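Local coordinates for hypothetical protein HI1011 (Haemophilus influenzae, PDB 1YZY) that phosphorylates 3-oxo-tetronate to 3-oxo-tetronate 4-phosphate at the expense of ATP, as a member of the four-carbon acid sugar kinase family, at residues 26-30 against 368-372; 2-6 against 41-45; 261-266 against 400-406; 258-262 against 395-399. All coordinates share one frame; numbering follows the deposited sequence.

Interaction 1 (26-30 against 368-372); sequences TVQMN and TGFHI
Val27 and His371 pack side by side on one face of an antiparallel strand pair, where the CG2 methyl of Val27 sits over a face of the imidazole, 3.9 Å from its centroid. The Val27 branch that reaches the ring is the one beside the backbone N, since CG1 takes the position anti to it (chi1 167°). The next pair on this face is tight too: Met29 SD lies 3.6 Å from Gly369 CA. On the other face Ile372 CD1 meets both CB and OE1 of Gln28, the nearer being OE1 at 3.7 Å. Through these pairs strand 26-30, from the sugar-binding N-terminal domain, joins strand 369-375 of the nucleotide-binding C-terminal domain. Gln28 and Phe370 form the central hydrogen-bonded pair: Gln28 N reaches Phe370 O at 2.9 Å, and Phe370 N returns the bond to Gln28 O at 3.1 Å. Helix 9-20 packs against Thr26, Gln28 and Asn30. The solvent side is the end formed by Asn30 and Thr368. There Asn30 N binds Thr368 O (3.0 Å), and a water lies close to Asn30 O and Thr368 O. Asn30 ND2 comes only to the edge of the Phe370 ring, while the hydroxyl of Thr368 turns to Glu387. A second water lies at the partly exposed His371, in the plane of the imidazole and 2.7 Å from His371 ND1, with a weak bond to Thr26 O.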
loop_
_atom_site.group_PDB
_atom_site.type_symbol
_atom_site.label_atom_id
_atom_site.label_comp_id
_atom_site.label_asym_id
_atom_site.label_seq_id
_atom_site.Cartn_x
_atom_site.Cartn_y
_atom_site.Cartn_z
ATOM N N THR A 26 -8.518 8.963 -3.141
ATOM C CA THR A 26 -8.421 7.501 -3.131
ATOM C C THR A 26 -8.949 6.760 -1.891
ATOM O O THR A 26 -8.839 7.237 -0.763
ATOM C CB THR A 26 -6.929 7.091 -3.331
ATOM O OG1 THR A 26 -6.408 7.714 -4.516
ATOM C CG2 THR A 26 -6.766 5.576 -3.452
ATOM N N VAL A 27 -9.530 5.589 -2.124
ATOM C CA VAL A 27 -10.030 4.725 -1.062
ATOM C C VAL A 27 -9.395 3.356 -1.267
ATOM O O VAL A 27 -9.505 2.767 -2.344
ATOM C CB VAL A 27 -11.565 4.571 -1.099
ATOM C CG1 VAL A 27 -11.994 3.430 -0.195
ATOM C CG2 VAL A 27 -12.228 5.854 -0.649
ATOM N N GLN A 28 -8.689 2.874 -0.254
ATOM C CA GLN A 28 -8.054 1.570 -0.329
ATOM C C GLN A 28 -8.798 0.534 0.517
ATOM O O GLN A 28 -8.762 0.583 1.746
ATOM C CB GLN A 28 -6.597 1.648 0.134
ATOM C CG GLN A 28 -5.864 0.303 0.089
ATOM C CD GLN A 28 -4.489 0.355 0.720
ATOM O OE1 GLN A 28 -3.912 1.433 0.894
ATOM N NE2 GLN A 28 -3.954 -0.813 1.072
ATOM N N MET A 29 -9.466 -0.398 -0.151
ATOM C CA MET A 29 -10.194 -1.460 0.526
ATOM C C MET A 29 -9.275 -2.663 0.700
ATOM O O MET A 29 -8.544 -3.023 -0.217
ATOM C CB MET A 29 -11.423 -1.848 -0.285
ATOM C CG MET A 29 -12.412 -0.711 -0.469
ATOM S SD MET A 29 -12.942 0.039 1.100
ATOM C CE MET A 29 -14.670 -0.430 1.156
ATOM N N ASN A 30 -9.262 -3.246 1.892
ATOM C CA ASN A 30 -8.426 -4.419 2.144
ATOM C C ASN A 30 -9.310 -5.651 1.962
ATOM O O ASN A 30 -10.100 -5.990 2.837
ATOM C CB ASN A 30 -7.841 -4.371 3.558
ATOM C CG ASN A 30 -7.041 -3.099 3.818
ATOM O OD1 ASN A 30 -6.257 -2.661 2.980
ATOM N ND2 ASN A 30 -7.235 -2.505 4.991
ATOM N N THR A 368 -12.622 -1.875 7.376
ATOM C CA THR A 368 -12.374 -2.675 6.180
ATOM C C THR A 368 -11.693 -1.921 5.041
ATOM O O THR A 368 -11.303 -2.520 4.036
ATOM C CB THR A 368 -13.703 -3.233 5.631
ATOM O OG1 THR A 368 -14.574 -2.143 5.293
ATOM C CG2 THR A 368 -14.392 -4.115 6.676
ATOM N N GLY A 369 -11.605 -0.607 5.179
ATOM C CA GLY A 369 -10.994 0.211 4.155
ATOM C C GLY A 369 -10.781 1.605 4.693
ATOM O O GLY A 369 -11.289 1.946 5.766
ATOM N N PHE A 370 -10.056 2.426 3.946
ATOM C CA PHE A 370 -9.760 3.777 4.386
ATOM C C PHE A 370 -9.653 4.755 3.234
ATOM O O PHE A 370 -9.448 4.363 2.087
ATOM C CB PHE A 370 -8.415 3.796 5.118
ATOM C CG PHE A 370 -8.315 2.807 6.242
ATOM C CD1 PHE A 370 -8.724 3.152 7.528
ATOM C CD2 PHE A 370 -7.823 1.525 6.013
ATOM C CE1 PHE A 370 -8.648 2.233 8.573
ATOM C CE2 PHE A 370 -7.740 0.592 7.047
ATOM C CZ PHE A 370 -8.154 0.947 8.330
ATOM N N HIS A 371 -9.878 6.027 3.544
ATOM C CA HIS A 371 -9.714 7.099 2.586
ATOM C C HIS A 371 -8.253 7.549 2.734
ATOM O O HIS A 371 -7.872 7.897 3.855
ATOM C CB HIS A 371 -10.529 8.321 3.001
ATOM C CG HIS A 371 -11.982 8.208 2.677
ATOM N ND1 HIS A 371 -12.543 8.773 1.552
ATOM C CD2 HIS A 371 -12.989 7.570 3.320
ATOM C CE1 HIS A 371 -13.831 8.484 1.512
ATOM N NE2 HIS A 371 -14.127 7.756 2.574
ATOM N N ILE A 372 -7.452 7.556 1.669
ATOM C CA ILE A 372 -6.062 7.965 1.875
ATOM C C ILE A 372 -5.883 9.486 1.870
ATOM O O ILE A 372 -6.371 10.188 0.965
ATOM C CB ILE A 372 -5.214 7.326 0.755
ATOM C CG1 ILE A 372 -5.646 5.873 0.526
ATOM C CG2 ILE A 372 -3.733 7.383 1.128
ATOM C CD1 ILE A 372 -5.105 4.890 1.543
HETATM O O HOH W 1 -11.029 9.916 -0.302
HETATM O O HOH W 2 -12.589 -4.446 2.419
#

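Interaction 2 (2-6 against 41-45); sequences LGVIA and VDAIV
The flat groups joining Leu2 to Ile44 are peptide units, which meet through their N-H and C=O groups while side chains occupy the two faces of the strand pair. Leu2 O receives Ile44 N at 2.9 Å, and Ile44 O in turn takes Val4 N at 2.8 Å. This alternation, with Ile44 bonded to the residues before and after Gly3, is the mark of parallel strands, here 3-6 and 43-47 in the sugar-binding N-terminal domain. Helices lie on both faces of the pair, an alpha/beta/alpha layering. On one face Val4 and Val45 stand side by side against helix 9-20, whose Leu19 touches Val4 and whose Ala12 touches Val45. On the other, the side chain of Ile44 meets Trp68 and Leu69 of helix 55-71; Gly3 is its partner there and adds no side chain. At the start of the strands Leu2 CD2 packs on Ala43 CB at 4.1 Å, and Leu2 N bonds to Asp42 O, while the carboxylate of Asp42 bonds to Ser25. The two valines share one rotamer, CG1 lying anti to the backbone N in each, which sets like branches against like: CG2 of Val4 faces CG2 of Val45 at 4.0 Å.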
loop_
_atom_site.group_PDB
_atom_site.type_symbol
_atom_site.label_atom_id
_atom_site.label_comp_id
_atom_site.label_asym_id
_atom_site.label_seq_id
_atom_site.Cartn_x
_atom_site.Cartn_y
_atom_site.Cartn_z
ATOM N N LEU A 2 -11.551 5.155 -11.503
ATOM C CA LEU A 2 -10.356 4.260 -11.629
ATOM C C LEU A 2 -10.339 3.167 -10.570
ATOM O O LEU A 2 -10.281 3.453 -9.377
ATOM C CB LEU A 2 -9.048 5.060 -11.531
ATOM C CG LEU A 2 -7.725 4.268 -11.607
ATOM C CD1 LEU A 2 -7.481 3.718 -13.012
ATOM C CD2 LEU A 2 -6.560 5.155 -11.210
ATOM N N GLY A 3 -10.365 1.915 -11.019
ATOM C CA GLY A 3 -10.338 0.798 -10.098
ATOM C C GLY A 3 -9.022 0.055 -10.156
ATOM O O GLY A 3 -8.662 -0.487 -11.190
ATOM N N VAL A 4 -8.292 0.032 -9.051
ATOM C CA VAL A 4 -7.018 -0.662 -9.006
ATOM C C VAL A 4 -7.187 -1.989 -8.283
ATOM O O VAL A 4 -7.865 -2.060 -7.258
ATOM C CB VAL A 4 -5.964 0.173 -8.263
ATOM C CG1 VAL A 4 -4.619 -0.552 -8.250
ATOM C CG2 VAL A 4 -5.846 1.571 -8.903
ATOM N N ILE A 5 -6.610 -3.042 -8.847
ATOM C CA ILE A 5 -6.660 -4.370 -8.254
ATOM C C ILE A 5 -5.226 -4.761 -7.967
ATOM O O ILE A 5 -4.495 -5.153 -8.873
ATOM C CB ILE A 5 -7.286 -5.391 -9.206
ATOM C CG1 ILE A 5 -8.728 -4.992 -9.515
ATOM C CG2 ILE A 5 -7.252 -6.785 -8.578
ATOM C CD1 ILE A 5 -9.392 -5.852 -10.553
ATOM N N ALA A 6 -4.819 -4.631 -6.710
ATOM C CA ALA A 6 -3.455 -4.944 -6.308
ATOM C C ALA A 6 -3.266 -6.364 -5.770
ATOM O O ALA A 6 -4.096 -6.860 -5.007
ATOM C CB ALA A 6 -2.989 -3.930 -5.301
ATOM N N VAL A 41 -15.281 8.813 -4.838
ATOM C CA VAL A 41 -13.850 9.113 -4.964
ATOM C C VAL A 41 -13.367 8.935 -6.405
ATOM O O VAL A 41 -14.102 8.424 -7.252
ATOM C CB VAL A 41 -12.972 8.238 -4.029
ATOM C CG1 VAL A 41 -13.253 8.582 -2.574
ATOM C CG2 VAL A 41 -13.206 6.761 -4.302
ATOM N N ASP A 42 -12.135 9.364 -6.671
ATOM C CA ASP A 42 -11.536 9.276 -7.999
ATOM C C ASP A 42 -10.934 7.908 -8.280
ATOM O O ASP A 42 -10.880 7.475 -9.431
ATOM C CB ASP A 42 -10.432 10.327 -8.164
ATOM C CG ASP A 42 -10.929 11.740 -7.997
ATOM O OD1 ASP A 42 -12.053 12.046 -8.457
ATOM O OD2 ASP A 42 -10.180 12.552 -7.413
ATOM N N ALA A 43 -10.435 7.256 -7.234
ATOM C CA ALA A 43 -9.813 5.943 -7.366
ATOM C C ALA A 43 -10.075 5.026 -6.167
ATOM O O ALA A 43 -10.132 5.475 -5.022
ATOM C CB ALA A 43 -8.298 6.104 -7.578
ATOM N N ILE A 44 -10.271 3.744 -6.443
ATOM C CA ILE A 44 -10.479 2.770 -5.386
ATOM C C ILE A 44 -9.493 1.645 -5.632
ATOM O O ILE A 44 -9.455 1.086 -6.721
ATOM C CB ILE A 44 -11.902 2.184 -5.393
ATOM C CG1 ILE A 44 -12.942 3.300 -5.278
ATOM C CG2 ILE A 44 -12.064 1.209 -4.226
ATOM C CD1 ILE A 44 -14.366 2.831 -5.489
ATOM N N VAL A 45 -8.662 1.360 -4.637
ATOM C CA VAL A 45 -7.674 0.298 -4.716
ATOM C C VAL A 45 -8.096 -0.889 -3.837
ATOM O O VAL A 45 -8.365 -0.714 -2.653
ATOM C CB VAL A 45 -6.299 0.785 -4.195
ATOM C CG1 VAL A 45 -5.258 -0.309 -4.347
ATOM C CG2 VAL A 45 -5.857 2.040 -4.922
#

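Interaction 3 (261-266 against 400-406); sequences KQVEKY and GKEDFFE
Hydrogen bonding centres on Gln262, whose OE1 accepts from Lys395 NZ and whose NE2 donates to Lys401 O at 3.0 Å with an N-H...O angle of 163°. That oxygen lies in the amide plane of Gln262 and is gripped twice, because Phe404 N reaches it from the opposite face of its carbonyl plane and closes a type I turn from Lys401 to Phe404. A CA-H...O contact, Gln262 CA to Glu402 O at 3.4 Å, brings the helix backbone against the same turn. Packing comes next. Phe405 CB lies over a face of the Tyr266 ring, 3.6 Å from its centroid, and the two aromatic planes stand oblique at 56°. The edge of the Phe405 ring meets the methyl Val263 CG2 and, separately, a carbonyl: Gln262 O is 3.4 Å from Phe405 CD2. In this way helix 257-266 and the first turn of helix 404-410 come together in the nucleotide-binding domain, packed on strands 248-252 and 349-353, whose Val250 and Ile351 touch Phe405. Tyr266 OH extends past the contact to bond to Ala303 O. Ionic pairs occupy the outer side: Lys265 NZ forms a long salt bridge across the contact to Glu406 OE2 at 3.5 Å, while within 400-406 Lys401 NZ makes a salt bridge to Asp403 OD2 (3.0 Å), its hydrogen bond weak.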
loop_
_atom_site.group_PDB
_atom_site.type_symbol
_atom_site.label_atom_id
_atom_site.label_comp_id
_atom_site.label_asym_id
_atom_site.label_seq_id
_atom_site.Cartn_x
_atom_site.Cartn_y
_atom_site.Cartn_z
ATOM N N LYS A 261 13.673 5.509 19.220
ATOM C CA LYS A 261 14.120 6.893 19.203
ATOM C C LYS A 261 12.930 7.842 19.136
ATOM O O LYS A 261 12.956 8.911 19.745
ATOM C CB LYS A 261 15.063 7.139 18.020
ATOM C CG LYS A 261 16.398 6.414 18.140
ATOM C CD LYS A 261 17.308 6.693 16.949
ATOM C CE LYS A 261 16.681 6.203 15.650
ATOM N NZ LYS A 261 17.541 6.458 14.466
ATOM N N GLN A 262 11.907 7.462 18.372
ATOM C CA GLN A 262 10.700 8.278 18.223
ATOM C C GLN A 262 9.938 8.368 19.550
ATOM O O GLN A 262 9.251 9.357 19.816
ATOM C CB GLN A 262 9.792 7.703 17.123
ATOM C CG GLN A 262 10.387 7.768 15.717
ATOM C CD GLN A 262 9.586 6.970 14.700
ATOM O OE1 GLN A 262 9.254 5.814 14.929
ATOM N NE2 GLN A 262 9.262 7.593 13.580
ATOM N N VAL A 263 10.029 7.306 20.349
ATOM C CA VAL A 263 9.381 7.241 21.660
ATOM C C VAL A 263 10.203 8.064 22.653
ATOM O O VAL A 263 9.663 8.826 23.450
ATOM C CB VAL A 263 9.279 5.767 22.167
ATOM C CG1 VAL A 263 8.880 5.727 23.635
ATOM C CG2 VAL A 263 8.272 4.981 21.330
ATOM N N GLU A 264 11.515 7.881 22.592
ATOM C CA GLU A 264 12.458 8.575 23.451
ATOM C C GLU A 264 12.397 10.094 23.232
ATOM O O GLU A 264 12.717 10.877 24.133
ATOM C CB GLU A 264 13.867 8.056 23.156
ATOM C CG GLU A 264 14.718 7.771 24.380
ATOM C CD GLU A 264 15.397 9.011 24.931
ATOM O OE1 GLU A 264 16.499 9.345 24.444
ATOM O OE2 GLU A 264 14.837 9.647 25.852
ATOM N N LYS A 265 11.994 10.503 22.034
ATOM C CA LYS A 265 11.904 11.918 21.692
ATOM C C LYS A 265 10.524 12.492 22.032
ATOM O O LYS A 265 10.393 13.684 22.348
ATOM C CB LYS A 265 12.218 12.105 20.200
ATOM C CG LYS A 265 13.038 13.350 19.854
ATOM C CD LYS A 265 12.163 14.550 19.518
ATOM C CE LYS A 265 13.000 15.703 18.972
ATOM N NZ LYS A 265 12.161 16.817 18.438
ATOM N N TYR A 266 9.505 11.638 21.977
ATOM C CA TYR A 266 8.137 12.050 22.260
ATOM C C TYR A 266 7.765 12.066 23.750
ATOM O O TYR A 266 6.981 12.905 24.182
ATOM C CB TYR A 266 7.153 11.174 21.483
ATOM C CG TYR A 266 5.734 11.696 21.505
ATOM C CD1 TYR A 266 5.438 12.971 21.026
ATOM C CD2 TYR A 266 4.685 10.921 22.014
ATOM C CE1 TYR A 266 4.143 13.462 21.053
ATOM C CE2 TYR A 266 3.381 11.407 22.044
ATOM C CZ TYR A 266 3.125 12.675 21.563
ATOM O OH TYR A 266 1.857 13.170 21.585
ATOM N N GLY A 400 9.185 7.103 9.095
ATOM C CA GLY A 400 9.194 8.312 9.902
ATOM C C GLY A 400 10.530 8.771 10.456
ATOM O O GLY A 400 11.448 7.977 10.665
ATOM N N LYS A 401 10.663 10.083 10.622
ATOM C CA LYS A 401 11.882 10.657 11.184
ATOM C C LYS A 401 11.743 10.602 12.705
ATOM O O LYS A 401 10.694 10.219 13.216
ATOM C CB LYS A 401 12.071 12.107 10.722
ATOM C CG LYS A 401 12.390 12.269 9.234
ATOM C CD LYS A 401 12.502 13.743 8.812
ATOM C CE LYS A 401 11.139 14.446 8.685
ATOM N NZ LYS A 401 10.402 14.635 9.978
ATOM N N GLU A 402 12.771 11.040 13.421
ATOM C CA GLU A 402 12.756 11.013 14.882
ATOM C C GLU A 402 11.543 11.669 15.539
ATOM O O GLU A 402 10.991 11.142 16.505
ATOM C CB GLU A 402 14.015 11.670 15.433
ATOM C CG GLU A 402 15.297 10.961 15.079
ATOM C CD GLU A 402 16.509 11.746 15.524
ATOM O OE1 GLU A 402 17.170 12.355 14.654
ATOM O OE2 GLU A 402 16.787 11.766 16.744
ATOM N N ASP A 403 11.171 12.846 15.049
ATOM C CA ASP A 403 10.045 13.584 15.603
ATOM C C ASP A 403 8.685 13.176 15.032
ATOM O O ASP A 403 7.753 13.982 15.018
ATOM C CB ASP A 403 10.270 15.089 15.403
ATOM C CG ASP A 403 10.131 15.528 13.945
ATOM O OD1 ASP A 403 9.766 16.704 13.731
ATOM O OD2 ASP A 403 10.373 14.717 13.021
ATOM N N PHE A 404 8.561 11.929 14.590
ATOM C CA PHE A 404 7.313 11.460 14.007
ATOM C C PHE A 404 6.026 11.672 14.814
ATOM O O PHE A 404 5.050 12.212 14.288
ATOM C CB PHE A 404 7.411 9.990 13.605
ATOM C CG PHE A 404 6.107 9.417 13.130
ATOM C CD1 PHE A 404 5.581 9.784 11.893
ATOM C CD2 PHE A 404 5.356 8.582 13.955
ATOM C CE1 PHE A 404 4.321 9.337 11.489
ATOM C CE2 PHE A 404 4.094 8.131 13.558
ATOM C CZ PHE A 404 3.576 8.512 12.323
ATOM N N PHE A 405 5.994 11.221 16.066
ATOM C CA PHE A 405 4.766 11.365 16.855
ATOM C C PHE A 405 4.187 12.759 16.962
ATOM O O PHE A 405 3.002 12.945 16.679
ATOM C CB PHE A 405 4.900 10.720 18.230
ATOM C CG PHE A 405 5.063 9.235 18.172
ATOM C CD1 PHE A 405 4.223 8.469 17.371
ATOM C CD2 PHE A 405 6.087 8.608 18.865
ATOM C CE1 PHE A 405 4.402 7.101 17.256
ATOM C CE2 PHE A 405 6.275 7.241 18.761
ATOM C CZ PHE A 405 5.430 6.483 17.950
ATOM N N GLU A 406 5.005 13.735 17.357
ATOM C CA GLU A 406 4.513 15.111 17.463
ATOM C C GLU A 406 4.232 15.720 16.089
ATOM O O GLU A 406 3.260 16.467 15.924
ATOM C CB GLU A 406 5.472 15.995 18.268
ATOM C CG GLU A 406 6.860 16.170 17.692
ATOM C CD GLU A 406 7.661 17.224 18.449
ATOM O OE1 GLU A 406 7.263 18.415 18.428
ATOM O OE2 GLU A 406 8.684 16.861 19.075
#

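Interaction 4 (258-262 against 395-399); sequences MTNKQ and KSGNF
Lys395 sends its ammonium group between Thr259 and Gln262, where three oxygens receive it. Gln262 OE1 is the nearest, 2.7 Å from Lys395 NZ, and the nitrogen lies in the carbonyl plane of the amide, on a lone pair. Thr259 OG1 accepts a second bond from Lys395 NZ at 2.9 Å, and the third goes to the carbonyl of the next residue, Ser396 O, 3.0 Å from Lys395 NZ. The lysine chain leaves CA with CG anti to the backbone N and then bends at chi2, chi3 and chi4, a curl that allows NZ to serve both the helix and the Ser396 carbonyl. With its oxygen engaged by the lysine, the Gln262 amide also uses NE2, which makes a weak, bent bond to Phe399 O at 3.3 Å beside its stronger one to Lys401. Met258 contributes carbon alone: its CB lies 3.5 Å from Gly397 O, and its CG approaches Phe399 O. The contact ties the first turns of helix 257-266 to the loop after strand 391-395 in the nucleotide-binding domain. That loop carries Gly397, a probable ATP-binding residue by similarity, and Thr259 touches Ser254, another such residue. Because Lys395 NZ gives three hydrogen bonds, to Thr259 OG1, Gln262 OE1 and Ser396 O, its position is fixed from both the helix and the loop.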
loop_
_atom_site.group_PDB
_atom_site.type_symbol
_atom_site.label_atom_id
_atom_site.label_comp_id
_atom_site.label_asym_id
_atom_site.label_seq_id
_atom_site.Cartn_x
_atom_site.Cartn_y
_atom_site.Cartn_z
ATOM N N MET A 258 14.371 2.704 15.082
ATOM C CA MET A 258 13.723 3.976 14.765
ATOM C C MET A 258 12.577 4.327 15.712
ATOM O O MET A 258 12.437 5.484 16.120
ATOM C CB MET A 258 13.237 3.989 13.313
ATOM C CG MET A 258 12.544 5.281 12.912
ATOM S SD MET A 258 13.397 6.739 13.548
ATOM C CE MET A 258 14.737 6.881 12.400
ATOM N N THR A 259 11.779 3.329 16.076
ATOM C CA THR A 259 10.654 3.553 16.977
ATOM C C THR A 259 11.129 3.925 18.386
ATOM O O THR A 259 10.566 4.819 19.024
ATOM C CB THR A 259 9.725 2.321 17.040
ATOM O OG1 THR A 259 9.257 2.009 15.722
ATOM C CG2 THR A 259 8.523 2.604 17.937
ATOM N N ASN A 260 12.168 3.247 18.863
ATOM C CA ASN A 260 12.709 3.517 20.183
ATOM C C ASN A 260 13.148 4.961 20.309
ATOM O O ASN A 260 13.040 5.557 21.380
ATOM C CB ASN A 260 13.883 2.601 20.481
ATOM C CG ASN A 260 13.525 1.512 21.449
ATOM O OD1 ASN A 260 13.598 1.696 22.667
ATOM N ND2 ASN A 260 13.137 0.360 20.922
ATOM N N LYS A 261 13.673 5.509 19.220
ATOM C CA LYS A 261 14.120 6.893 19.203
ATOM C C LYS A 261 12.930 7.842 19.136
ATOM O O LYS A 261 12.956 8.911 19.745
ATOM C CB LYS A 261 15.063 7.139 18.020
ATOM C CG LYS A 261 16.398 6.414 18.140
ATOM C CD LYS A 261 17.308 6.693 16.949
ATOM C CE LYS A 261 16.681 6.203 15.650
ATOM N NZ LYS A 261 17.541 6.458 14.466
ATOM N N GLN A 262 11.907 7.462 18.372
ATOM C CA GLN A 262 10.700 8.278 18.223
ATOM C C GLN A 262 9.938 8.368 19.550
ATOM O O GLN A 262 9.251 9.357 19.816
ATOM C CB GLN A 262 9.792 7.703 17.123
ATOM C CG GLN A 262 10.387 7.768 15.717
ATOM C CD GLN A 262 9.586 6.970 14.700
ATOM O OE1 GLN A 262 9.254 5.814 14.929
ATOM N NE2 GLN A 262 9.262 7.593 13.580
ATOM N N LYS A 395 2.126 3.625 11.610
ATOM C CA LYS A 395 3.553 3.696 11.330
ATOM C C LYS A 395 4.316 2.394 11.562
ATOM O O LYS A 395 4.577 2.028 12.706
ATOM C CB LYS A 395 4.202 4.803 12.171
ATOM C CG LYS A 395 5.675 5.065 11.826
ATOM C CD LYS A 395 6.488 5.466 13.048
ATOM C CE LYS A 395 6.803 4.271 13.945
ATOM N NZ LYS A 395 8.154 3.700 13.697
ATOM N N SER A 396 4.718 1.722 10.483
ATOM C CA SER A 396 5.501 0.495 10.623
ATOM C C SER A 396 6.818 0.960 11.291
ATOM O O SER A 396 7.133 2.151 11.345
ATOM C CB SER A 396 5.697 -0.209 9.277
ATOM O OG SER A 396 4.995 -1.449 9.238
ATOM N N GLY A 397 7.510 -0.011 11.877
ATOM C CA GLY A 397 8.694 0.295 12.682
ATOM C C GLY A 397 9.822 1.093 12.038
ATOM O O GLY A 397 10.552 1.790 12.738
ATOM N N ASN A 398 9.986 1.005 10.723
ATOM C CA ASN A 398 11.082 1.714 10.073
ATOM C C ASN A 398 10.830 3.119 9.536
ATOM O O ASN A 398 11.774 3.897 9.374
ATOM C CB ASN A 398 11.669 0.852 8.958
ATOM C CG ASN A 398 12.568 -0.248 9.482
ATOM O OD1 ASN A 398 13.169 -0.125 10.553
ATOM N ND2 ASN A 398 12.690 -1.325 8.710
ATOM N N PHE A 399 9.576 3.428 9.227
ATOM C CA PHE A 399 9.221 4.727 8.661
ATOM C C PHE A 399 9.266 5.892 9.643
ATOM O O PHE A 399 9.360 5.701 10.853
ATOM C CB PHE A 399 7.835 4.654 8.016
ATOM C CG PHE A 399 7.657 3.494 7.071
ATOM C CD1 PHE A 399 8.755 2.829 6.534
ATOM C CD2 PHE A 399 6.384 3.061 6.727
ATOM C CE1 PHE A 399 8.589 1.752 5.672
ATOM C CE2 PHE A 399 6.204 1.983 5.863
ATOM C CZ PHE A 399 7.312 1.328 5.336
#

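Interactions 1 and 2 are separated by one strand pairing, 43-47 with 26-30: strand 26-30 lies between 43-47 and 369-375, and Met29 N and Val27 O are each 2.8 Å from backbone atoms of Val45, O and N respectively. Interactions 3 and 4 adjoin in the C-terminal domain, their centres about 7 Å apart, and share Gln262, whose amide serves both; Phe404 CD2 also packs on Lys395 CD at 3.4 Å. Interaction 4 is nearest the probable ATP site, containing Gly397 itself. Interaction 1, where the two domains' strands meet, is centred about 23 Å from interaction 4, and interaction 2 about 29 Å from it, on the opposite side of the chain's centre.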